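Local coordinates for nodulation fucosyltransferase NodZ (PDB 2HHC), which belongs to the NodZ family of bacterial nodulation fucosyltransferases, within the GT-B clan, at residues Glu4-Ser9 with Leu78-Pro83; Leu268-Leu273 with Ser287-Tyr292; Leu196-Val201 with Asp230-Leu235. One frame throughout, in Å; residues are numbered along the deposited sequence.

Contact 1 (Glu4-Ser9 with Leu78-Pro83); sequences ERFVIS and LSFPGP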
ATOM      1  N   GLU A   4       7.847   5.264 -28.399  1.00 28.77           N
ATOM      2  CA  GLU A   4       7.811   5.074 -26.957  1.00 29.41           C
ATOM      3  C   GLU A   4       6.830   3.979 -26.644  1.00 28.42           C
ATOM      4  O   GLU A   4       5.763   3.899 -27.261  1.00 28.93           O
ATOM      5  CB  GLU A   4       7.381   6.383 -26.284  1.00 28.23           C
ATOM      6  CG  GLU A   4       7.617   6.417 -24.801  1.00 28.94           C
ATOM      7  CD  GLU A   4       7.455   7.801 -24.179  1.00 32.90           C
ATOM      8  OE1 GLU A   4       7.185   8.788 -24.892  1.00 33.04           O
ATOM      9  OE2 GLU A   4       7.611   7.910 -22.910  1.00 31.71           O
ATOM     10  N   ARG A   5       7.130   3.156 -25.624  1.00 28.21           N
ATOM     11  CA  ARG A   5       6.307   2.068 -25.149  1.00 28.78           C
ATOM     12  C   ARG A   5       6.081   2.213 -23.634  1.00 27.58           C
ATOM     13  O   ARG A   5       6.847   2.922 -22.954  1.00 29.28           O
ATOM     14  CB  ARG A   5       6.990   0.758 -25.479  0.60 28.42           C
ATOM     15  CG  ARG A   5       6.933   0.485 -27.000  0.60 28.32           C
ATOM     16  CD  ARG A   5       7.875  -0.603 -27.518  0.60 30.36           C
ATOM     17  NE  ARG A   5       8.371  -1.460 -26.473  0.60 38.98           N
ATOM     18  CZ  ARG A   5       8.124  -2.766 -26.310  0.60 38.40           C
ATOM     19  NH1 ARG A   5       7.367  -3.517 -27.155  0.60 33.30           N
ATOM     20  NH2 ARG A   5       8.709  -3.327 -25.274  0.60 37.24           N
ATOM     21  N   PHE A   6       5.038   1.593 -23.137  1.00 29.14           N
ATOM     22  CA  PHE A   6       4.497   1.943 -21.829  1.00 28.41           C
ATOM     23  C   PHE A   6       4.076   0.744 -20.981  1.00 29.21           C
ATOM     24  O   PHE A   6       3.701  -0.333 -21.508  1.00 30.23           O
ATOM     25  CB  PHE A   6       3.255   2.872 -21.991  1.00 29.14           C
ATOM     26  CG  PHE A   6       3.557   4.137 -22.733  1.00 29.42           C
ATOM     27  CD1 PHE A   6       3.553   4.166 -24.120  1.00 28.71           C
ATOM     28  CD2 PHE A   6       3.818   5.309 -22.053  1.00 30.01           C
ATOM     29  CE1 PHE A   6       3.797   5.321 -24.811  1.00 29.51           C
ATOM     30  CE2 PHE A   6       4.061   6.482 -22.746  1.00 29.35           C
ATOM     31  CZ  PHE A   6       4.030   6.496 -24.135  1.00 32.28           C
ATOM     32  N   VAL A   7       4.080   0.968 -19.677  1.00 28.91           N
ATOM     33  CA  VAL A   7       3.377   0.124 -18.688  1.00 29.60           C
ATOM     34  C   VAL A   7       2.492   1.047 -17.881  1.00 30.06           C
ATOM     35  O   VAL A   7       3.013   2.026 -17.336  1.00 30.16           O
ATOM     36  CB  VAL A   7       4.346  -0.639 -17.721  1.00 31.22           C
ATOM     37  CG1 VAL A   7       3.554  -1.461 -16.736  1.00 31.74           C
ATOM     38  CG2 VAL A   7       5.308  -1.493 -18.448  1.00 32.27           C
ATOM     39  N   ILE A   8       1.192   0.790 -17.837  1.00 30.46           N
ATOM     40  CA  ILE A   8       0.273   1.610 -17.065  1.00 30.91           C
ATOM     41  C   ILE A   8      -0.062   0.872 -15.797  1.00 31.00           C
ATOM     42  O   ILE A   8      -0.559  -0.270 -15.816  1.00 31.44           O
ATOM     43  CB  ILE A   8      -0.991   1.922 -17.860  1.00 30.86           C
ATOM     44  CG1 ILE A   8      -0.644   2.567 -19.235  1.00 32.09           C
ATOM     45  CG2 ILE A   8      -1.875   2.808 -17.042  1.00 32.54           C
ATOM     46  CD1 ILE A   8      -1.853   2.861 -20.084  1.00 32.58           C
ATOM     47  N   SER A   9       0.167   1.484 -14.649  1.00 30.56           N
ATOM     48  CA  SER A   9      -0.188   0.967 -13.355  1.00 30.80           C
ATOM     49  C   SER A   9      -1.484   1.593 -12.887  1.00 30.79           C
ATOM     50  O   SER A   9      -1.504   2.771 -12.489  1.00 31.19           O
ATOM     51  CB  SER A   9       0.935   1.239 -12.354  1.00 30.67           C
ATOM     52  OG  SER A   9       0.616   0.616 -11.110  1.00 31.93           O
ATOM     53  N   LEU A  78      -3.115  12.005 -23.291  1.00 33.05           N
ATOM     54  CA  LEU A  78      -2.286  11.130 -24.099  1.00 33.06           C
ATOM     55  C   LEU A  78      -3.060   9.895 -24.528  1.00 33.22           C
ATOM     56  O   LEU A  78      -3.923   9.412 -23.771  1.00 36.32           O
ATOM     57  CB  LEU A  78      -1.049  10.684 -23.281  1.00 33.66           C
ATOM     58  CG  LEU A  78      -0.154  11.882 -22.921  1.00 35.04           C
ATOM     59  CD1 LEU A  78       0.910  11.482 -21.919  1.00 37.89           C
ATOM     60  CD2 LEU A  78       0.483  12.506 -24.162  1.00 36.04           C
ATOM     61  N   SER A  79      -2.781   9.419 -25.733  1.00 32.60           N
ATOM     62  CA  SER A  79      -3.316   8.206 -26.283  1.00 34.17           C
ATOM     63  C   SER A  79      -2.225   7.155 -26.261  1.00 34.33           C
ATOM     64  O   SER A  79      -1.359   7.099 -27.159  1.00 35.89           O
ATOM     65  CB  SER A  79      -3.773   8.415 -27.719  1.00 35.13           C
ATOM     66  OG  SER A  79      -4.935   9.226 -27.765  1.00 39.27           O
ATOM     67  N   PHE A  80      -2.254   6.269 -25.270  1.00 34.67           N
ATOM     68  CA  PHE A  80      -1.201   5.274 -25.144  1.00 34.20           C
ATOM     69  C   PHE A  80      -1.401   4.228 -26.235  1.00 34.48           C
ATOM     70  O   PHE A  80      -2.499   3.779 -26.429  1.00 36.84           O
ATOM     71  CB  PHE A  80      -1.152   4.687 -23.699  1.00 35.99           C
ATOM     72  CG  PHE A  80      -0.790   5.744 -22.660  1.00 33.61           C
ATOM     73  CD1 PHE A  80       0.428   6.364 -22.672  1.00 35.79           C
ATOM     74  CD2 PHE A  80      -1.736   6.165 -21.694  1.00 37.34           C
ATOM     75  CE1 PHE A  80       0.754   7.406 -21.771  1.00 37.09           C
ATOM     76  CE2 PHE A  80      -1.394   7.202 -20.812  1.00 35.28           C
ATOM     77  CZ  PHE A  80      -0.172   7.788 -20.849  1.00 36.15           C
ATOM     78  N   PRO A  81      -0.331   3.874 -26.985  1.00 32.02           N
ATOM     79  CA  PRO A  81      -0.424   3.091 -28.183  1.00 32.15           C
ATOM     80  C   PRO A  81      -0.688   1.596 -28.020  1.00 32.26           C
ATOM     81  O   PRO A  81      -0.085   0.944 -27.178  1.00 31.00           O
ATOM     82  CB  PRO A  81       0.938   3.332 -28.834  1.00 32.48           C
ATOM     83  CG  PRO A  81       1.823   3.514 -27.769  1.00 33.10           C
ATOM     84  CD  PRO A  81       1.059   4.307 -26.756  1.00 32.42           C
ATOM     85  N   GLY A  82      -1.521   1.064 -28.906  1.00 31.17           N
ATOM     86  CA  GLY A  82      -1.679  -0.348 -29.022  1.00 31.10           C
ATOM     87  C   GLY A  82      -0.597  -0.913 -29.916  1.00 31.41           C
ATOM     88  O   GLY A  82       0.182  -0.159 -30.527  1.00 30.24           O
ATOM     89  N   PRO A  83      -0.595  -2.235 -30.075  1.00 31.18           N
ATOM     90  CA  PRO A  83      -1.515  -3.137 -29.398  1.00 31.46           C
ATOM     91  C   PRO A  83      -1.280  -3.198 -27.915  1.00 30.81           C
ATOM     92  O   PRO A  83      -0.173  -2.841 -27.426  1.00 30.74           O
ATOM     93  CB  PRO A  83      -1.245  -4.504 -30.019  1.00 32.01           C
ATOM     94  CG  PRO A  83      -0.265  -4.316 -31.075  1.00 33.21           C
ATOM     95  CD  PRO A  83       0.296  -2.916 -31.033  1.00 31.83           C
TER

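Contact 2 (Leu268-Leu273 with Ser287-Tyr292); sequences LIDMYL and SAFTRY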
ATOM      1  N   LEU A 268      -2.331   7.275   4.944  1.00 27.58           N
ATOM      2  CA  LEU A 268      -0.899   7.378   4.691  1.00 27.56           C
ATOM      3  C   LEU A 268      -0.122   7.724   5.954  1.00 27.84           C
ATOM      4  O   LEU A 268       0.969   7.179   6.188  1.00 28.67           O
ATOM      5  CB  LEU A 268      -0.624   8.397   3.572  1.00 28.16           C
ATOM      6  CG  LEU A 268      -1.058   7.941   2.176  1.00 26.92           C
ATOM      7  CD1 LEU A 268      -1.157   9.083   1.194  1.00 27.12           C
ATOM      8  CD2 LEU A 268      -0.141   6.812   1.626  1.00 27.22           C
ATOM      9  N   ILE A 269      -0.654   8.647   6.747  1.00 27.43           N
ATOM     10  CA  ILE A 269      -0.022   8.981   8.001  1.00 29.16           C
ATOM     11  C   ILE A 269       0.179   7.725   8.872  1.00 29.59           C
ATOM     12  O   ILE A 269       1.285   7.471   9.427  1.00 30.74           O
ATOM     13  CB  ILE A 269      -0.797  10.089   8.747  1.00 28.70           C
ATOM     14  CG1 ILE A 269      -0.721  11.403   7.970  1.00 28.90           C
ATOM     15  CG2 ILE A 269      -0.255  10.270  10.180  1.00 29.88           C
ATOM     16  CD1 ILE A 269      -1.808  12.411   8.361  1.00 29.75           C
ATOM     17  N   ASP A 270      -0.885   6.941   9.013  1.00 30.00           N
ATOM     18  CA  ASP A 270      -0.789   5.702   9.804  1.00 30.34           C
ATOM     19  C   ASP A 270       0.207   4.708   9.186  1.00 30.25           C
ATOM     20  O   ASP A 270       1.042   4.109   9.871  1.00 30.18           O
ATOM     21  CB  ASP A 270      -2.144   5.010   9.852  1.00 29.36           C
ATOM     22  CG  ASP A 270      -3.103   5.588  10.911  1.00 33.30           C
ATOM     23  OD1 ASP A 270      -2.669   6.447  11.707  1.00 34.86           O
ATOM     24  OD2 ASP A 270      -4.306   5.152  10.898  1.00 36.97           O
ATOM     25  N   MET A 271       0.170   4.532   7.864  1.00 28.86           N
ATOM     26  CA  MET A 271       1.038   3.542   7.175  1.00 29.87           C
ATOM     27  C   MET A 271       2.515   3.886   7.387  1.00 30.45           C
ATOM     28  O   MET A 271       3.334   3.018   7.644  1.00 29.48           O
ATOM     29  CB  MET A 271       0.690   3.488   5.684  1.00 29.17           C
ATOM     30  CG  MET A 271      -0.611   2.880   5.381  1.00 33.05           C
ATOM     31  SD  MET A 271      -0.962   3.081   3.663  1.00 35.81           S
ATOM     32  CE  MET A 271       0.295   2.139   3.000  1.00 29.23           C
ATOM     33  N   TYR A 272       2.841   5.176   7.230  1.00 29.38           N
ATOM     34  CA  TYR A 272       4.208   5.620   7.373  1.00 30.32           C
ATOM     35  C   TYR A 272       4.674   5.637   8.832  1.00 30.76           C
ATOM     36  O   TYR A 272       5.810   5.265   9.122  1.00 31.48           O
ATOM     37  CB  TYR A 272       4.347   6.978   6.666  1.00 29.52           C
ATOM     38  CG  TYR A 272       4.565   6.884   5.173  1.00 29.47           C
ATOM     39  CD1 TYR A 272       3.569   6.523   4.290  1.00 29.40           C
ATOM     40  CD2 TYR A 272       5.803   7.219   4.599  1.00 29.20           C
ATOM     41  CE1 TYR A 272       3.769   6.436   2.961  1.00 30.17           C
ATOM     42  CE2 TYR A 272       5.985   7.152   3.267  1.00 29.48           C
ATOM     43  CZ  TYR A 272       4.999   6.775   2.416  1.00 28.63           C
ATOM     44  OH  TYR A 272       5.183   6.707   1.040  1.00 29.96           O
ATOM     45  N   LEU A 273       3.815   6.017   9.777  1.00 29.55           N
ATOM     46  CA  LEU A 273       4.199   5.976  11.172  1.00 30.62           C
ATOM     47  C   LEU A 273       4.364   4.534  11.670  1.00 30.90           C
ATOM     48  O   LEU A 273       5.231   4.256  12.458  1.00 31.16           O
ATOM     49  CB  LEU A 273       3.219   6.743  12.013  1.00 30.43           C
ATOM     50  CG  LEU A 273       3.336   8.279  11.997  1.00 30.39           C
ATOM     51  CD1 LEU A 273       2.198   8.850  12.719  1.00 32.14           C
ATOM     52  CD2 LEU A 273       4.689   8.729  12.585  1.00 30.99           C
ATOM     53  N   SER A 287      -2.905  -7.949   5.114  1.00 30.82           N
ATOM     54  CA  SER A 287      -3.183  -6.608   4.722  1.00 30.98           C
ATOM     55  C   SER A 287      -1.929  -5.964   4.179  1.00 30.31           C
ATOM     56  O   SER A 287      -0.935  -5.866   4.877  1.00 31.31           O
ATOM     57  CB  SER A 287      -3.682  -5.810   5.905  1.00 31.61           C
ATOM     58  OG  SER A 287      -3.941  -4.467   5.508  1.00 31.62           O
ATOM     59  N   ALA A 288      -2.032  -5.381   3.004  1.00 28.57           N
ATOM     60  CA  ALA A 288      -0.907  -4.607   2.462  1.00 28.75           C
ATOM     61  C   ALA A 288      -0.735  -3.280   3.202  1.00 28.09           C
ATOM     62  O   ALA A 288       0.274  -2.550   3.031  1.00 27.30           O
ATOM     63  CB  ALA A 288      -1.087  -4.359   1.007  1.00 29.59           C
ATOM     64  N   PHE A 289      -1.685  -2.855   4.050  1.00 28.39           N
ATOM     65  CA  PHE A 289      -1.528  -1.630   4.875  1.00 27.47           C
ATOM     66  C   PHE A 289      -0.208  -1.622   5.667  1.00 27.71           C
ATOM     67  O   PHE A 289       0.450  -0.580   5.757  1.00 29.49           O
ATOM     68  CB  PHE A 289      -2.778  -1.445   5.798  1.00 29.12           C
ATOM     69  CG  PHE A 289      -2.932  -0.094   6.453  1.00 29.60           C
ATOM     70  CD1 PHE A 289      -2.451   0.173   7.651  1.00 30.42           C
ATOM     71  CD2 PHE A 289      -3.762   0.853   5.875  1.00 36.53           C
ATOM     72  CE1 PHE A 289      -2.612   1.404   8.269  1.00 34.13           C
ATOM     73  CE2 PHE A 289      -3.989   2.085   6.509  1.00 38.15           C
ATOM     74  CZ  PHE A 289      -3.415   2.330   7.713  1.00 35.50           C
ATOM     75  N   THR A 290       0.151  -2.767   6.210  1.00 27.70           N
ATOM     76  CA  THR A 290       1.352  -2.920   6.986  1.00 27.67           C
ATOM     77  C   THR A 290       2.509  -3.514   6.230  1.00 28.46           C
ATOM     78  O   THR A 290       3.499  -3.922   6.825  1.00 28.14           O
ATOM     79  CB  THR A 290       1.033  -3.826   8.165  1.00 27.87           C
ATOM     80  OG1 THR A 290       0.272  -4.975   7.750  1.00 28.08           O
ATOM     81  CG2 THR A 290       0.238  -3.004   9.275  1.00 30.27           C
ATOM     82  N   ARG A 291       2.450  -3.577   4.912  1.00 27.40           N
ATOM     83  CA  ARG A 291       3.600  -4.106   4.134  1.00 25.27           C
ATOM     84  C   ARG A 291       4.807  -3.176   4.309  1.00 27.48           C
ATOM     85  O   ARG A 291       5.906  -3.696   4.475  1.00 26.96           O
ATOM     86  CB  ARG A 291       3.233  -4.277   2.648  1.00 26.25           C
ATOM     87  CG  ARG A 291       4.341  -4.840   1.813  1.00 25.79           C
ATOM     88  CD  ARG A 291       4.912  -6.120   2.292  1.00 26.51           C
ATOM     89  NE  ARG A 291       5.891  -6.646   1.337  1.00 25.77           N
ATOM     90  CZ  ARG A 291       6.512  -7.816   1.408  1.00 25.87           C
ATOM     91  NH1 ARG A 291       6.234  -8.670   2.415  1.00 29.83           N
ATOM     92  NH2 ARG A 291       7.426  -8.140   0.539  1.00 26.54           N
ATOM     93  N   TYR A 292       4.641  -1.870   4.216  1.00 26.87           N
ATOM     94  CA  TYR A 292       5.778  -0.927   4.383  1.00 27.67           C
ATOM     95  C   TYR A 292       6.405  -1.178   5.754  1.00 27.72           C
ATOM     96  O   TYR A 292       7.614  -1.402   5.854  1.00 28.82           O
ATOM     97  CB  TYR A 292       5.293   0.486   4.230  1.00 28.10           C
ATOM     98  CG  TYR A 292       6.377   1.528   4.222  1.00 28.28           C
ATOM     99  CD1 TYR A 292       7.579   1.271   3.634  1.00 29.75           C
ATOM    100  CD2 TYR A 292       6.170   2.743   4.820  1.00 29.62           C
ATOM    101  CE1 TYR A 292       8.565   2.261   3.578  1.00 29.33           C
ATOM    102  CE2 TYR A 292       7.130   3.711   4.772  1.00 31.08           C
ATOM    103  CZ  TYR A 292       8.309   3.453   4.138  1.00 27.95           C
ATOM    104  OH  TYR A 292       9.296   4.487   4.131  1.00 33.06           O
TER
HETATM  105  O   HOH W   1       2.922   0.195   6.977  1.00 20.84           O

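Contact 3 (Leu196-Val201 with Asp230-Leu235); sequences LALHQV and DQVSGL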
ATOM      1  N   LEU A 196     -13.704 -12.679  20.325  1.00 34.05           N
ATOM      2  CA  LEU A 196     -12.495 -13.424  20.035  1.00 34.56           C
ATOM      3  C   LEU A 196     -11.456 -12.533  19.345  1.00 33.35           C
ATOM      4  O   LEU A 196     -10.289 -12.554  19.704  1.00 33.33           O
ATOM      5  CB  LEU A 196     -12.808 -14.686  19.190  1.00 34.64           C
ATOM      6  CG  LEU A 196     -11.562 -15.495  18.794  1.00 35.31           C
ATOM      7  CD1 LEU A 196     -10.932 -16.145  20.016  1.00 37.96           C
ATOM      8  CD2 LEU A 196     -11.918 -16.565  17.774  1.00 36.80           C
ATOM      9  N   ALA A 197     -11.845 -11.707  18.386  1.00 32.75           N
ATOM     10  CA  ALA A 197     -10.846 -10.873  17.724  1.00 32.73           C
ATOM     11  C   ALA A 197     -10.212  -9.877  18.671  1.00 31.74           C
ATOM     12  O   ALA A 197      -9.008  -9.622  18.613  1.00 30.16           O
ATOM     13  CB  ALA A 197     -11.417 -10.136  16.556  1.00 35.05           C
ATOM     14  N   LEU A 198     -11.024  -9.246  19.515  1.00 31.13           N
ATOM     15  CA  LEU A 198     -10.471  -8.336  20.506  1.00 29.77           C
ATOM     16  C   LEU A 198      -9.550  -9.078  21.451  1.00 27.79           C
ATOM     17  O   LEU A 198      -8.445  -8.575  21.718  1.00 27.52           O
ATOM     18  CB  LEU A 198     -11.541  -7.599  21.304  1.00 30.39           C
ATOM     19  CG  LEU A 198     -11.024  -6.632  22.372  1.00 31.20           C
ATOM     20  CD1 LEU A 198     -10.313  -5.467  21.751  1.00 31.72           C
ATOM     21  CD2 LEU A 198     -12.120  -6.151  23.258  1.00 30.76           C
ATOM     22  N   HIS A 199      -9.951 -10.255  21.918  1.00 28.12           N
ATOM     23  CA  HIS A 199      -9.069 -11.074  22.740  1.00 28.73           C
ATOM     24  C   HIS A 199      -7.734 -11.363  22.072  1.00 28.92           C
ATOM     25  O   HIS A 199      -6.693 -11.254  22.704  1.00 27.63           O
ATOM     26  CB  HIS A 199      -9.736 -12.389  23.096  1.00 28.83           C
ATOM     27  CG  HIS A 199      -8.896 -13.273  23.961  1.00 29.60           C
ATOM     28  ND1 HIS A 199      -8.539 -12.930  25.245  1.00 32.49           N
ATOM     29  CD2 HIS A 199      -8.378 -14.507  23.747  1.00 33.32           C
ATOM     30  CE1 HIS A 199      -7.814 -13.899  25.777  1.00 34.45           C
ATOM     31  NE2 HIS A 199      -7.704 -14.871  24.890  1.00 33.99           N
ATOM     32  N   GLN A 200      -7.775 -11.711  20.786  1.00 29.09           N
ATOM     33  CA  GLN A 200      -6.560 -12.047  20.033  1.00 30.08           C
ATOM     34  C   GLN A 200      -5.621 -10.868  19.929  1.00 29.85           C
ATOM     35  O   GLN A 200      -4.427 -11.025  20.126  1.00 30.70           O
ATOM     36  CB  GLN A 200      -6.939 -12.572  18.635  1.00 31.01           C
ATOM     37  CG  GLN A 200      -7.557 -13.902  18.705  1.00 33.21           C
ATOM     38  CD  GLN A 200      -7.930 -14.479  17.362  1.00 33.29           C
ATOM     39  OE1 GLN A 200      -8.115 -13.757  16.379  1.00 37.58           O
ATOM     40  NE2 GLN A 200      -8.024 -15.807  17.317  1.00 34.63           N
ATOM     41  N   VAL A 201      -6.151  -9.688  19.632  1.00 28.42           N
ATOM     42  CA  VAL A 201      -5.403  -8.475  19.624  1.00 29.06           C
ATOM     43  C   VAL A 201      -4.764  -8.187  20.963  1.00 28.53           C
ATOM     44  O   VAL A 201      -3.624  -7.775  21.040  1.00 28.76           O
ATOM     45  CB  VAL A 201      -6.300  -7.258  19.209  1.00 29.32           C
ATOM     46  CG1 VAL A 201      -5.588  -5.949  19.424  1.00 32.22           C
ATOM     47  CG2 VAL A 201      -6.740  -7.414  17.713  1.00 31.92           C
ATOM     48  N   ASP A 230     -11.424   2.483  21.652  1.00 29.37           N
ATOM     49  CA  ASP A 230     -11.882   2.666  23.051  1.00 29.01           C
ATOM     50  C   ASP A 230     -11.521   1.467  23.902  1.00 28.70           C
ATOM     51  O   ASP A 230     -11.068   1.643  25.043  1.00 27.36           O
ATOM     52  CB  ASP A 230     -13.371   2.898  23.109  1.00 29.55           C
ATOM     53  CG  ASP A 230     -13.794   4.235  22.510  1.00 28.41           C
ATOM     54  OD1 ASP A 230     -12.899   5.097  22.317  1.00 35.13           O
ATOM     55  OD2 ASP A 230     -14.984   4.379  22.175  1.00 30.96           O
ATOM     56  N   GLN A 231     -11.740   0.260  23.392  1.00 28.01           N
ATOM     57  CA  GLN A 231     -11.457  -0.927  24.192  1.00 27.49           C
ATOM     58  C   GLN A 231      -9.977  -1.142  24.422  1.00 26.51           C
ATOM     59  O   GLN A 231      -9.540  -1.353  25.553  1.00 25.75           O
ATOM     60  CB  GLN A 231     -12.088  -2.170  23.553  1.00 27.44           C
ATOM     61  CG  GLN A 231     -13.619  -2.146  23.498  1.00 29.76           C
ATOM     62  CD  GLN A 231     -14.233  -3.007  22.366  1.00 30.18           C
ATOM     63  OE1 GLN A 231     -15.455  -3.125  22.279  1.00 39.95           O
ATOM     64  NE2 GLN A 231     -13.385  -3.588  21.512  1.00 35.80           N
ATOM     65  N   VAL A 232      -9.199  -1.121  23.361  1.00 26.52           N
ATOM     66  CA  VAL A 232      -7.758  -1.319  23.499  1.00 26.12           C
ATOM     67  C   VAL A 232      -7.153  -0.218  24.372  1.00 27.21           C
ATOM     68  O   VAL A 232      -6.344  -0.485  25.286  1.00 27.47           O
ATOM     69  CB  VAL A 232      -7.060  -1.395  22.145  1.00 27.89           C
ATOM     70  CG1 VAL A 232      -5.532  -1.405  22.343  1.00 29.07           C
ATOM     71  CG2 VAL A 232      -7.549  -2.600  21.361  1.00 27.73           C
ATOM     72  N   SER A 233      -7.635   1.010  24.229  1.00 26.59           N
ATOM     73  CA  SER A 233      -7.132   2.107  25.053  1.00 27.57           C
ATOM     74  C   SER A 233      -7.438   1.893  26.509  1.00 26.67           C
ATOM     75  O   SER A 233      -6.722   2.366  27.411  1.00 29.72           O
ATOM     76  CB  SER A 233      -7.717   3.449  24.572  1.00 27.85           C
ATOM     77  OG  SER A 233      -7.297   3.698  23.227  1.00 31.52           O
ATOM     78  N   GLY A 234      -8.577   1.248  26.834  1.00 25.10           N
ATOM     79  CA  GLY A 234      -8.968   1.014  28.212  1.00 25.34           C
ATOM     80  C   GLY A 234      -8.349  -0.225  28.839  1.00 23.95           C
ATOM     81  O   GLY A 234      -8.466  -0.411  30.019  1.00 24.24           O
ATOM     82  N   LEU A 235      -7.656  -1.016  27.983  1.00 24.32           N
ATOM     83  CA  LEU A 235      -7.048  -2.293  28.409  1.00 25.60           C
ATOM     84  C   LEU A 235      -5.530  -2.239  28.589  1.00 25.58           C
ATOM     85  O   LEU A 235      -4.962  -3.157  29.249  1.00 25.09           O
ATOM     86  CB  LEU A 235      -7.403  -3.422  27.411  1.00 25.15           C
ATOM     87  CG  LEU A 235      -8.863  -3.886  27.586  1.00 24.01           C
ATOM     88  CD1 LEU A 235      -9.360  -4.631  26.383  1.00 27.61           C
ATOM     89  CD2 LEU A 235      -9.023  -4.737  28.785  1.00 25.11           C
TER

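Contact 1 (Glu4-Ser9 with Leu78-Pro83)
An edge-to-face aromatic pair, F6 with F80, joins the first strand of the N-terminal sheet to the loop before strand 84-85. The edge of F80 points at the face of F6. The ring centroids of F6 and F80 are 4.8 Å apart and the planes are inclined at 61°. Atom F80 CD1 sits over the centre of the F6 ring, 3.5 Å above its plane. F80 CE1 also comes within 3.6 Å of F6 CE2. F6 has CG anti to its carbonyl carbon (chi1 -58°), and its ring turns from the strand toward the loop. P81 adds a second apolar touch. Its ring atom CD meets F6 CE1 obliquely at 3.5 Å. Two residues along from F6, I8 CD1 approaches F80 obliquely, 3.7 Å from F80 CD2, while F6 meets the CD1 and CE1 side. No hydrogen bond crosses between the segments. The polar links run to neighbours instead: E4 OE2 bonds to T35, and P81 O accepts from T125. V37 and T125, on the two neighbouring strands, also touch both F6 and F80. A phosphate ion, probably picked up from the crystallisation medium, lies about 4 Å from the F6 side chain, between nearest atoms. Strand 6-10 runs parallel to both neighbours, 35-39 and 125-128, as expected of a central strand in a Rossmann-like domain of a GT-B protein.

Contact 2 (Leu268-Leu273 with Ser287-Tyr292)
A Met-aromatic contact, M271 with F289, and an edge-to-face tyrosine pair, Y272 with Y292, join helix 258-274 to the start of helix 291-296. The two helices lie before and after strand 279-283 of the parallel part of the second, Rossmann-like sheet. M271 CG lies over the centre of the F289 ring, 3.5 Å from its centroid and 8° off the normal. This is a CH-pi contact. M271 SD lies over the same face, 4.5 Å from the F289 centroid. The bend at chi3 (65°) turns the M271 CE methyl, which lies 3.9 Å from F289 O. D270 CB comes to the edge of that ring, 3.7 Å from F289 CZ. H175 also stacks with F289. At the next helix residue, Y272, the edge of Y292 is directed at the ring face. Atom Y292 CE2 lies 3.8 Å from Y272 CD2, offset toward the rim of the Y272 ring. F145 stacks with Y292, which therefore meets rings from two helices. S287 OG accepts from F289 N, an ST turn. R282 bonds to both S287 O and T290 OG1. No direct hydrogen bond crosses the contact. A water bridges the two backbones between the ring pairs: it donates to M271 O and to F289 O, each at 2.9 Å from the water oxygen.

Contact 3 (Leu196-Val201 with Asp230-Leu235)
L198 reaches across from helix 192-209 and packs against Q231 and V232 of helix 226-235. The axes of segments 196-201 and 230-235 come within 11.2 Å and cross at -41°, so side chains alone bridge the gap. The close part lies around the tip of L198. Its CG is anti to the backbone N (chi1 180°), which sends the two methyls toward the partner helix. L198 CD2 comes to 3.3 Å from Q231 NE2. L198 CD1 lies 4.0 Å from V232 CG2. The extended chain of Q231 lays its amide end against the leucine branch, a meeting of polar and apolar groups without a hydrogen bond. The rest is looser. V201 CG1 stays 4.3 Å from V232 CG2, although both valines are buried. On the exposed flank, L235 CD1 is 4.4 Å from L198 CD2, and L235 itself is largely open to solvent. Further along helix 192-209, C202 is touched by L235 and I205 by V232. On its inner side V201 rests on F283 of strand 279-283. Helix 192-209 connects parallel strands 170-176 and 217-223, and helix 226-235 connects 217-223 to 239-240, so the pair comes from successive beta-alpha-beta units.

In the fold
Contact 1 belongs to the first sheet; contacts 2 and 3 belong to elements around the second. Contacts 1 and 3 lie on opposite sides of the chain's centre, with their own centres about 48 Å apart. Contact 2 is nearest the middle, its centre about 7 Å from that of the chain, yet most of its touching residues are partly exposed. Contacts 1 and 3 are partly buried. No two contacts share a helix or strand, but strand 279-283 precedes the second segment of contact 2 and also packs under the 196-201 helix of contact 3. Aromatic rings carry contacts 1 and 2. Contact 3 uses aliphatic groups and one amide. Only contact 2 has a water bridge between its segments.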